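Local coordinates for aerobactin synthase IucC (Klebsiella pneumoniae, PDB 6CN7), which catalyses the last step of aerobactin biosynthesis, probably the ATP-dependent attachment of a second N-acetyl-N-hydroxylysine to the citryl intermediate, yielding a siderophore for iron uptake, at residues A[22-27]-A[58-63]; A[32-37]-A[47-52]. The protein carries 5 engineered substitutions. One frame throughout, in Å; residues are numbered along the deposited sequence.

Both contacts belong to the N-terminal part of the synthase, where helix 4-25 packs against an antiparallel meander whose four strands, 32-33, 38-43, 46-54 and 60-62, lie side by side in chain order. Contact 1 joins the end of the helix to the start of the outer strand 60-62. Contact 2 ties the turn after the other outer strand, 32-33, to strand 46-54, and along the chain it is nested within the loop that contact 1 closes. Their centres are about 12 Å apart, and they meet where D63 N approaches S51 O at 3.0 Å, a probable hydrogen bond. Contact 1 thus fastens the helix end to one sheet edge, contact 2 the turn at the other edge.

Contact 1 of 2, residues A[22-27]-A[58-63]; sequences ELEYEQ and GWLWID
E22, E24 and Y25, on the last turn of helix 4-25, meet G58, W59 and L60 where the chain enters strand 60-62, a helix end packed on the outer strand of an antiparallel meander. E22 reaches the indole of W59 at a slant: its OE1 lies 3.7 Å from W59 NE1, but no hydrogen bond forms, and the carboxylate and ring planes are 49° apart. Its acid group is instead held by K140 and R492 through salt bridges at OE2, and R492 also makes a cation-pi contact with W59. Two residues on, the E24 chain is bent at chi2 (-90°), which turns its carboxylate toward L60. There OE1 sits 3.8 Å from L60 CD1 and accepts a hydrogen bond from a water. The same water takes the N-H of L60, bridging a helix side chain and the strand backbone, with 2.7 Å from E24 OE1 to the water oxygen and 2.9 Å from that oxygen to L60 N. E24 OE2 pairs with R54 and the backbone N of A31; R54 also donates to G58 O. Y25 carries the aromatic part of the contact. The edge of the W59 five-membered ring is directed at the Y25 face in an offset edge-to-face pair, with planes at 77° and centroids 5.8 Å apart. Y25 CD1 packs 3.7 Å from W59 CB. G58, at positive phi, sets its O at the edge of the Y25 ring, near its plane, 3.7 Å from Y25 CD1. W59 also meets F493 of helix 475-499 edge-to-face, and V488 and R492 of that helix touch Y25. After Y25 the helix ends in a Schellman motif, with Q27 at positive phi and E26 N donating to E22 O at 2.8 Å.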
# COMPACT_ATOMS: atom_id res chain seq x y z
N GLU A 22 17.32 1.33 28.69
CA GLU A 22 18.26 1.63 27.62
C GLU A 22 18.53 3.13 27.52
O GLU A 22 19.68 3.55 27.32
CB GLU A 22 17.75 1.08 26.29
CG GLU A 22 18.78 1.09 25.16
CD GLU A 22 19.93 0.13 25.39
OE1 GLU A 22 19.73 -0.88 26.10
OE2 GLU A 22 21.03 0.38 24.87
N LEU A 23 17.49 3.95 27.65
CA LEU A 23 17.69 5.40 27.60
C LEU A 23 18.49 5.89 28.80
O LEU A 23 19.21 6.89 28.69
CB LEU A 23 16.34 6.12 27.52
CG LEU A 23 15.56 5.94 26.22
CD1 LEU A 23 14.15 6.49 26.37
CD2 LEU A 23 16.26 6.62 25.06
N GLU A 24 18.37 5.22 29.95
CA GLU A 24 19.20 5.58 31.10
C GLU A 24 20.64 5.15 30.88
O GLU A 24 21.57 5.85 31.30
CB GLU A 24 18.63 4.94 32.37
CG GLU A 24 19.04 5.63 33.67
CD GLU A 24 20.33 5.08 34.26
OE1 GLU A 24 20.87 4.09 33.72
OE2 GLU A 24 20.80 5.64 35.28
N TYR A 25 20.84 4.02 30.21
CA TYR A 25 22.19 3.59 29.86
C TYR A 25 22.81 4.52 28.83
O TYR A 25 24.02 4.78 28.86
CB TYR A 25 22.16 2.15 29.34
CG TYR A 25 23.52 1.62 28.96
CD1 TYR A 25 24.49 1.40 29.92
CD2 TYR A 25 23.83 1.32 27.64
CE1 TYR A 25 25.73 0.91 29.58
CE2 TYR A 25 25.07 0.83 27.29
CZ TYR A 25 26.02 0.63 28.27
OH TYR A 25 27.26 0.14 27.93
N GLU A 26 22.01 5.04 27.91
CA GLU A 26 22.47 6.03 26.94
C GLU A 26 22.61 7.42 27.54
O GLU A 26 23.02 8.35 26.83
CB GLU A 26 21.50 6.09 25.75
CG GLU A 26 21.54 4.86 24.86
CD GLU A 26 22.88 4.69 24.16
OE1 GLU A 26 23.62 5.69 24.03
OE2 GLU A 26 23.19 3.56 23.73
N GLN A 27 22.28 7.60 28.82
CA GLN A 27 22.45 8.85 29.55
C GLN A 27 21.48 9.94 29.09
O GLN A 27 21.72 11.12 29.34
CB GLN A 27 23.89 9.36 29.46
CG GLN A 27 24.89 8.48 30.20
CD GLN A 27 26.29 9.05 30.18
OE1 GLN A 27 26.70 9.70 29.22
NE2 GLN A 27 27.04 8.80 31.24
N GLY A 58 26.80 -0.98 33.59
CA GLY A 58 26.11 0.24 33.95
C GLY A 58 24.66 0.28 33.50
O GLY A 58 24.02 1.32 33.63
N TRP A 59 24.14 -0.83 32.97
CA TRP A 59 22.79 -0.89 32.43
C TRP A 59 21.87 -1.57 33.44
O TRP A 59 22.23 -2.60 34.02
CB TRP A 59 22.80 -1.66 31.11
CG TRP A 59 21.45 -1.99 30.57
CD1 TRP A 59 20.50 -1.11 30.16
CD2 TRP A 59 20.91 -3.30 30.37
NE1 TRP A 59 19.39 -1.79 29.72
CE2 TRP A 59 19.62 -3.13 29.84
CE3 TRP A 59 21.39 -4.59 30.59
CZ2 TRP A 59 18.80 -4.21 29.52
CZ3 TRP A 59 20.58 -5.66 30.28
CH2 TRP A 59 19.30 -5.47 29.75
N LEU A 60 20.69 -0.98 33.65
CA LEU A 60 19.78 -1.44 34.69
C LEU A 60 19.01 -2.69 34.25
O LEU A 60 18.60 -2.82 33.10
CB LEU A 60 18.78 -0.34 35.03
CG LEU A 60 19.35 0.92 35.69
CD1 LEU A 60 18.34 2.05 35.64
CD2 LEU A 60 19.74 0.62 37.13
N TRP A 61 18.82 -3.61 35.20
CA TRP A 61 17.90 -4.73 35.04
C TRP A 61 16.63 -4.37 35.80
O TRP A 61 16.56 -4.54 37.02
CB TRP A 61 18.51 -6.03 35.56
CG TRP A 61 19.89 -6.30 35.07
CD1 TRP A 61 20.51 -5.76 33.98
CD2 TRP A 61 20.85 -7.18 35.67
NE1 TRP A 61 21.78 -6.25 33.86
CE2 TRP A 61 22.02 -7.13 34.89
CE3 TRP A 61 20.83 -8.02 36.79
CZ2 TRP A 61 23.15 -7.87 35.19
CZ3 TRP A 61 21.96 -8.75 37.10
CH2 TRP A 61 23.10 -8.68 36.30
N ILE A 62 15.63 -3.88 35.08
CA ILE A 62 14.41 -3.37 35.69
C ILE A 62 13.41 -4.50 35.84
O ILE A 62 13.17 -5.26 34.89
CB ILE A 62 13.83 -2.21 34.85
CG1 ILE A 62 14.78 -1.01 34.92
CG2 ILE A 62 12.42 -1.84 35.34
CD1 ILE A 62 14.33 0.20 34.10
N ASP A 63 12.83 -4.62 37.03
CA ASP A 63 11.72 -5.54 37.27
C ASP A 63 10.43 -4.87 36.81
O ASP A 63 9.92 -3.96 37.48
CB ASP A 63 11.65 -5.93 38.74
CG ASP A 63 10.55 -6.93 39.04
OD1 ASP A 63 9.72 -7.20 38.14
OD2 ASP A 63 10.51 -7.45 40.17
O HOH W 1 20.43 1.66 32.55

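Contact 2 of 2, residues A[32-37]-A[47-52]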
# COMPACT_ATOMS: atom_id res chain seq x y z
N GLU A 32 18.08 7.93 39.88
CA GLU A 32 18.55 8.20 41.23
C GLU A 32 18.21 7.01 42.12
O GLU A 32 17.09 6.49 42.09
CB GLU A 32 17.91 9.47 41.78
CG GLU A 32 18.33 10.72 41.03
CD GLU A 32 17.75 11.99 41.63
OE1 GLU A 32 17.93 12.20 42.84
OE2 GLU A 32 17.12 12.76 40.88
N SER A 33 19.19 6.59 42.92
CA SER A 33 18.97 5.48 43.83
C SER A 33 18.14 5.93 45.02
O SER A 33 18.46 6.93 45.68
CB SER A 33 20.31 4.92 44.31
OG SER A 33 20.12 4.00 45.37
N GLN A 34 17.06 5.21 45.29
CA GLN A 34 16.27 5.40 46.50
C GLN A 34 16.64 4.41 47.59
O GLN A 34 15.94 4.31 48.59
CB GLN A 34 14.78 5.29 46.18
CG GLN A 34 14.21 6.49 45.43
CD GLN A 34 12.70 6.44 45.33
OE1 GLN A 34 12.08 5.44 45.66
NE2 GLN A 34 12.11 7.54 44.87
N GLY A 35 17.74 3.68 47.41
CA GLY A 35 18.15 2.68 48.37
C GLY A 35 17.24 1.47 48.37
O GLY A 35 16.07 1.58 47.98
N ASP A 36 17.75 0.32 48.78
CA ASP A 36 16.97 -0.92 48.83
C ASP A 36 16.60 -1.39 47.43
O ASP A 36 15.45 -1.76 47.16
CB ASP A 36 15.72 -0.74 49.70
CG ASP A 36 14.85 -1.98 49.73
OD1 ASP A 36 15.38 -3.09 49.51
OD2 ASP A 36 13.63 -1.83 49.96
N GLY A 37 17.57 -1.37 46.52
CA GLY A 37 17.32 -1.82 45.16
C GLY A 37 16.16 -1.12 44.50
O GLY A 37 15.62 -1.61 43.50
N GLN A 47 7.23 10.94 37.17
CA GLN A 47 8.28 10.22 37.88
C GLN A 47 8.00 8.73 37.80
O GLN A 47 6.88 8.30 38.10
CB GLN A 47 8.38 10.65 39.35
CG GLN A 47 9.36 9.82 40.17
CD GLN A 47 9.35 10.20 41.64
OE1 GLN A 47 8.33 10.09 42.31
NE2 GLN A 47 10.50 10.65 42.13
N TRP A 48 9.00 7.96 37.40
CA TRP A 48 8.91 6.51 37.31
C TRP A 48 9.69 5.90 38.46
O TRP A 48 10.86 6.21 38.66
CB TRP A 48 9.44 6.01 35.97
CG TRP A 48 8.56 6.36 34.83
CD1 TRP A 48 8.63 7.48 34.05
CD2 TRP A 48 7.45 5.60 34.33
NE1 TRP A 48 7.64 7.47 33.10
CE2 TRP A 48 6.90 6.32 33.25
CE3 TRP A 48 6.87 4.39 34.70
CZ2 TRP A 48 5.80 5.86 32.53
CZ3 TRP A 48 5.78 3.93 33.98
CH2 TRP A 48 5.26 4.67 32.91
N ARG A 49 9.02 5.04 39.23
CA ARG A 49 9.63 4.33 40.35
C ARG A 49 9.57 2.84 40.08
O ARG A 49 8.62 2.34 39.46
CB ARG A 49 8.93 4.68 41.67
CG ARG A 49 9.03 6.16 42.02
CD ARG A 49 8.29 6.52 43.30
NE ARG A 49 8.89 5.91 44.48
CZ ARG A 49 8.37 4.89 45.16
NH1 ARG A 49 7.21 4.35 44.80
NH2 ARG A 49 9.01 4.42 46.22
N PHE A 50 10.59 2.12 40.55
CA PHE A 50 10.72 0.71 40.23
C PHE A 50 11.88 0.13 41.04
O PHE A 50 12.65 0.86 41.67
CB PHE A 50 10.96 0.50 38.74
CG PHE A 50 12.17 1.22 38.20
CD1 PHE A 50 13.43 0.65 38.29
CD2 PHE A 50 12.04 2.47 37.62
CE1 PHE A 50 14.54 1.30 37.81
CE2 PHE A 50 13.16 3.13 37.13
CZ PHE A 50 14.40 2.55 37.23
N SER A 51 11.99 -1.19 40.99
CA SER A 51 13.12 -1.91 41.56
C SER A 51 14.01 -2.39 40.42
O SER A 51 13.52 -2.80 39.37
CB SER A 51 12.66 -3.10 42.40
OG SER A 51 11.79 -2.68 43.44
N ALA A 52 15.32 -2.34 40.64
CA ALA A 52 16.26 -2.73 39.60
C ALA A 52 17.60 -3.06 40.22
O ALA A 52 17.88 -2.72 41.37
CB ALA A 52 16.41 -1.62 38.55
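Q34 OE1 is gripped by two N-H groups of R49, reaching over from strand 46-54 to the turn that follows strand 32-33. The sounder bond comes from R49 NH2, at 3.3 Å from Q34 OE1; it lies in the carbonyl plane on a lone pair, with an N-H...O angle of 142°. A second, weak bond runs from R49 NE to Q34 OE1 over 3.4 Å. Both are long, and the oxygen is tilted out of the guanidinium plane, with the amide and guanidinium planes 36° apart. The two side chains cross at about a right angle. R49 is bent at chi3, which swings its NE edge round to the amide, while the Q34 chain runs out extended beyond CG to meet it. The pair lies on the protein surface, where both residues also touch a crystal neighbour. The backbone closes the other end of the contact more firmly: A52 N donates to G37 O at 3.0 Å with an angle of 157°. The same carbonyl oxygen also receives a CA-H...O contact from S51 CA at 3.2 Å, and S51 CB lies 3.5 Å from G37 O. At the start of the turn, S33 OG accepts from G35 N over 3.2 Å, an ST turn that spans Q34. G35, D36 and G37 all have positive phi, so the chain curls tightly from strand 32-33 into strand 38-43. That strand lies between strands 32-33 and 46-54 in the sheet, so the two segments meet through the turn and its side chains. E32 pairs with C40, and W48 and F50 pair with I41 and Y39. On the helix-facing side of strand 46-54, W48 packs on V16 and L20 of helix 4-25, while F50 and A52 touch I62 of strand 60-62.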